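Local coordinates for protein FMN Adenylyltransferase (Candida glabrata, PDB 3FWK) that catalyses the transfer of an adenylyl group from ATP to FMN, the step that makes FAD, at residues Lys69-Leu77 and Ile205-Ile216. Numbering follows the deposited sequence.
Sequences KDCQVLLLL and IWSFLLYSNEPI
L209 enters helix 69-77 as a knob, its side chain lodged in the hole formed by K69, Q72, V73 and L76. L209 CD2 leans on K69, 3.8 Å from K69 CB. L209 CD1 lies over the amide face of Q72, 3.8 Å from Q72 CD. This is the tight centre of the contact, where V73 and L209 bring the two backbones nearest. V73 packs beside L209 with both branches. CG1 meets the F208 ring at CD2, and CG2 rests on I205 CG2. The F208 ring is also met obliquely by L77, whose CD2 comes within 3.7 Å of CZ. Helices 7-23 and 31-50 pack on F208 as well.

Helix 69-86 follows strand 61-64, the central strand of the parallel part of the sheet, as in a Rossmann-like fold of the PAPS reductase family. The axes of segments 69-77 and 205-212 lie at 62° to each other.

Q72 joins the loop after that second helix. Its chain is extended, with CG anti to the backbone N (chi1 -170°), and carries the amide to P215. NE2 donates to P215 O at 2.7 Å, nearly straight at 169°, with the acceptor in the amide plane. At the start of the loop S212 OG donates to L209 O and accepts from E214 N; the second bond makes an ST turn. E214 touches L76 only loosely, CG to CD2 at 4.2 Å, and sends its carboxylate to R131 and Y132.

The other end is closely packed too. K69 CG and CB sit on I205 CG2. K69 CD lies over one face of the W206 six-membered ring, 3.9 Å from its centroid, a CH-pi contact. K69 NZ then bonds T225 O and pairs with E300, while W206 NE1 bonds L294 O. The loose side holds partly exposed P215 and D70. D70 merely grazes I205, OD1 to CG1 at 3.6 Å.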
# COMPACT_ATOMS: atom_id res chain seq x y z
N LYS A 69 2.04 2.34 -1.66
CA LYS A 69 2.42 0.97 -1.98
C LYS A 69 2.26 0.02 -0.78
O LYS A 69 1.91 -1.15 -0.97
CB LYS A 69 3.85 0.99 -2.52
CG LYS A 69 4.88 1.49 -1.53
CD LYS A 69 6.24 1.72 -2.17
CE LYS A 69 7.31 2.03 -1.14
NZ LYS A 69 7.17 3.37 -0.47
N ASP A 70 2.55 0.48 0.44
CA ASP A 70 2.45 -0.41 1.60
C ASP A 70 1.00 -0.77 1.90
O ASP A 70 0.63 -1.94 2.08
CB ASP A 70 3.05 0.23 2.86
CG ASP A 70 4.54 0.51 2.75
OD1 ASP A 70 5.25 -0.10 1.95
OD2 ASP A 70 4.96 1.36 3.58
N CYS A 71 0.12 0.24 1.93
CA CYS A 71 -1.29 -0.02 2.11
C CYS A 71 -1.85 -0.86 1.00
O CYS A 71 -2.75 -1.67 1.26
CB CYS A 71 -2.06 1.31 2.20
SG CYS A 71 -1.94 2.11 3.82
N GLN A 72 -1.40 -0.65 -0.24
CA GLN A 72 -1.91 -1.45 -1.33
C GLN A 72 -1.51 -2.93 -1.20
O GLN A 72 -2.34 -3.81 -1.36
CB GLN A 72 -1.51 -0.87 -2.67
CG GLN A 72 -2.28 -1.60 -3.79
CD GLN A 72 -2.05 -1.05 -5.14
OE1 GLN A 72 -1.21 -0.17 -5.33
NE2 GLN A 72 -2.80 -1.57 -6.12
N VAL A 73 -0.23 -3.19 -0.93
CA VAL A 73 0.17 -4.58 -0.69
C VAL A 73 -0.68 -5.17 0.42
O VAL A 73 -1.18 -6.30 0.32
CB VAL A 73 1.68 -4.67 -0.35
CG1 VAL A 73 2.01 -6.06 0.25
CG2 VAL A 73 2.51 -4.40 -1.58
N LEU A 74 -0.82 -4.45 1.52
CA LEU A 74 -1.57 -5.01 2.64
C LEU A 74 -3.03 -5.24 2.28
O LEU A 74 -3.62 -6.23 2.71
CB LEU A 74 -1.43 -4.12 3.86
CG LEU A 74 -2.15 -4.64 5.12
CD1 LEU A 74 -1.68 -6.07 5.51
CD2 LEU A 74 -1.87 -3.69 6.26
N LEU A 75 -3.62 -4.34 1.50
CA LEU A 75 -5.02 -4.55 1.09
C LEU A 75 -5.14 -5.82 0.23
O LEU A 75 -6.09 -6.59 0.41
CB LEU A 75 -5.51 -3.34 0.31
CG LEU A 75 -6.98 -3.42 -0.16
CD1 LEU A 75 -7.97 -3.61 0.96
CD2 LEU A 75 -7.29 -2.14 -0.98
N LEU A 76 -4.22 -6.03 -0.72
CA LEU A 76 -4.27 -7.26 -1.51
C LEU A 76 -4.17 -8.49 -0.61
O LEU A 76 -4.90 -9.46 -0.79
CB LEU A 76 -3.14 -7.27 -2.53
CG LEU A 76 -3.14 -6.14 -3.57
CD1 LEU A 76 -1.98 -6.31 -4.53
CD2 LEU A 76 -4.50 -6.00 -4.31
N LEU A 77 -3.25 -8.47 0.37
CA LEU A 77 -3.11 -9.59 1.27
C LEU A 77 -4.32 -9.77 2.18
O LEU A 77 -4.70 -10.91 2.50
CB LEU A 77 -1.82 -9.46 2.09
CG LEU A 77 -0.56 -9.51 1.24
CD1 LEU A 77 0.64 -9.13 2.09
CD2 LEU A 77 -0.34 -10.88 0.51
N ILE A 205 7.96 -5.34 -0.91
CA ILE A 205 6.83 -4.54 -1.37
C ILE A 205 6.87 -4.44 -2.91
O ILE A 205 5.87 -4.71 -3.57
CB ILE A 205 6.88 -3.16 -0.71
CG1 ILE A 205 6.66 -3.23 0.82
CG2 ILE A 205 5.85 -2.21 -1.40
CD1 ILE A 205 5.30 -3.65 1.23
N TRP A 206 8.02 -4.05 -3.48
CA TRP A 206 8.07 -3.90 -4.95
C TRP A 206 7.85 -5.25 -5.65
O TRP A 206 7.12 -5.31 -6.63
CB TRP A 206 9.37 -3.28 -5.43
CG TRP A 206 9.72 -1.92 -5.01
CD1 TRP A 206 10.91 -1.52 -4.51
CD2 TRP A 206 8.94 -0.73 -5.17
NE1 TRP A 206 10.93 -0.17 -4.33
CE2 TRP A 206 9.73 0.34 -4.72
CE3 TRP A 206 7.65 -0.47 -5.65
CZ2 TRP A 206 9.29 1.66 -4.75
CZ3 TRP A 206 7.22 0.86 -5.67
CH2 TRP A 206 8.03 1.89 -5.23
N SER A 207 8.47 -6.31 -5.14
CA SER A 207 8.36 -7.61 -5.81
C SER A 207 6.89 -8.05 -5.91
O SER A 207 6.42 -8.42 -6.99
CB SER A 207 9.15 -8.65 -5.05
OG SER A 207 8.99 -9.92 -5.66
N PHE A 208 6.19 -8.00 -4.79
CA PHE A 208 4.83 -8.46 -4.77
C PHE A 208 3.93 -7.53 -5.59
O PHE A 208 3.07 -7.98 -6.36
CB PHE A 208 4.35 -8.57 -3.33
CG PHE A 208 2.98 -9.17 -3.22
CD1 PHE A 208 2.79 -10.54 -3.43
CD2 PHE A 208 1.87 -8.39 -2.93
CE1 PHE A 208 1.54 -11.11 -3.32
CE2 PHE A 208 0.61 -8.95 -2.81
CZ PHE A 208 0.44 -10.31 -3.02
N LEU A 209 4.09 -6.23 -5.42
CA LEU A 209 3.23 -5.31 -6.14
C LEU A 209 3.41 -5.42 -7.64
O LEU A 209 2.43 -5.38 -8.37
CB LEU A 209 3.49 -3.88 -5.67
CG LEU A 209 2.37 -2.84 -5.86
CD1 LEU A 209 1.00 -3.37 -5.33
CD2 LEU A 209 2.76 -1.57 -5.11
N LEU A 210 4.64 -5.53 -8.09
CA LEU A 210 4.89 -5.66 -9.52
C LEU A 210 4.32 -6.97 -10.06
O LEU A 210 3.69 -6.99 -11.14
CB LEU A 210 6.39 -5.52 -9.82
CG LEU A 210 6.95 -4.11 -9.62
CD1 LEU A 210 8.46 -4.18 -9.58
CD2 LEU A 210 6.47 -3.15 -10.74
N TYR A 211 4.53 -8.07 -9.34
CA TYR A 211 4.00 -9.33 -9.79
C TYR A 211 2.47 -9.30 -9.88
O TYR A 211 1.87 -9.93 -10.74
CB TYR A 211 4.42 -10.44 -8.82
CG TYR A 211 3.83 -11.77 -9.23
CD1 TYR A 211 4.40 -12.50 -10.27
CD2 TYR A 211 2.66 -12.26 -8.64
CE1 TYR A 211 3.84 -13.71 -10.69
CE2 TYR A 211 2.10 -13.45 -9.05
CZ TYR A 211 2.69 -14.13 -10.08
OH TYR A 211 2.07 -15.31 -10.48
N SER A 212 1.84 -8.57 -8.96
CA SER A 212 0.38 -8.62 -8.87
C SER A 212 -0.30 -8.14 -10.15
O SER A 212 -1.42 -8.55 -10.40
CB SER A 212 -0.13 -7.75 -7.70
OG SER A 212 -0.08 -6.35 -8.00
N ASN A 213 0.35 -7.26 -10.90
CA ASN A 213 -0.24 -6.66 -12.09
C ASN A 213 -1.50 -5.87 -11.78
O ASN A 213 -2.31 -5.65 -12.66
CB ASN A 213 -0.53 -7.75 -13.13
CG ASN A 213 -0.69 -7.22 -14.53
OD1 ASN A 213 -0.28 -6.08 -14.86
ND2 ASN A 213 -1.21 -8.06 -15.39
N GLU A 214 -1.64 -5.42 -10.53
CA GLU A 214 -2.71 -4.49 -10.17
C GLU A 214 -2.25 -3.08 -10.52
O GLU A 214 -1.06 -2.76 -10.45
CB GLU A 214 -3.02 -4.63 -8.70
CG GLU A 214 -3.80 -5.85 -8.43
CD GLU A 214 -5.21 -5.76 -9.05
OE1 GLU A 214 -5.99 -4.93 -8.59
OE2 GLU A 214 -5.49 -6.45 -10.05
N PRO A 215 -3.19 -2.19 -10.85
CA PRO A 215 -2.83 -0.77 -11.02
C PRO A 215 -2.24 -0.27 -9.72
O PRO A 215 -2.78 -0.55 -8.65
CB PRO A 215 -4.21 -0.07 -11.30
CG PRO A 215 -5.08 -1.19 -11.83
CD PRO A 215 -4.64 -2.43 -11.05
N ILE A 216 -1.20 0.53 -9.80
CA ILE A 216 -0.61 1.15 -8.61
C ILE A 216 -0.59 2.65 -8.80
O ILE A 216 -0.84 3.15 -9.91
CB ILE A 216 0.80 0.64 -8.32
CG1 ILE A 216 1.77 1.06 -9.41
CG2 ILE A 216 0.78 -0.91 -8.18
CD1 ILE A 216 3.22 0.65 -9.13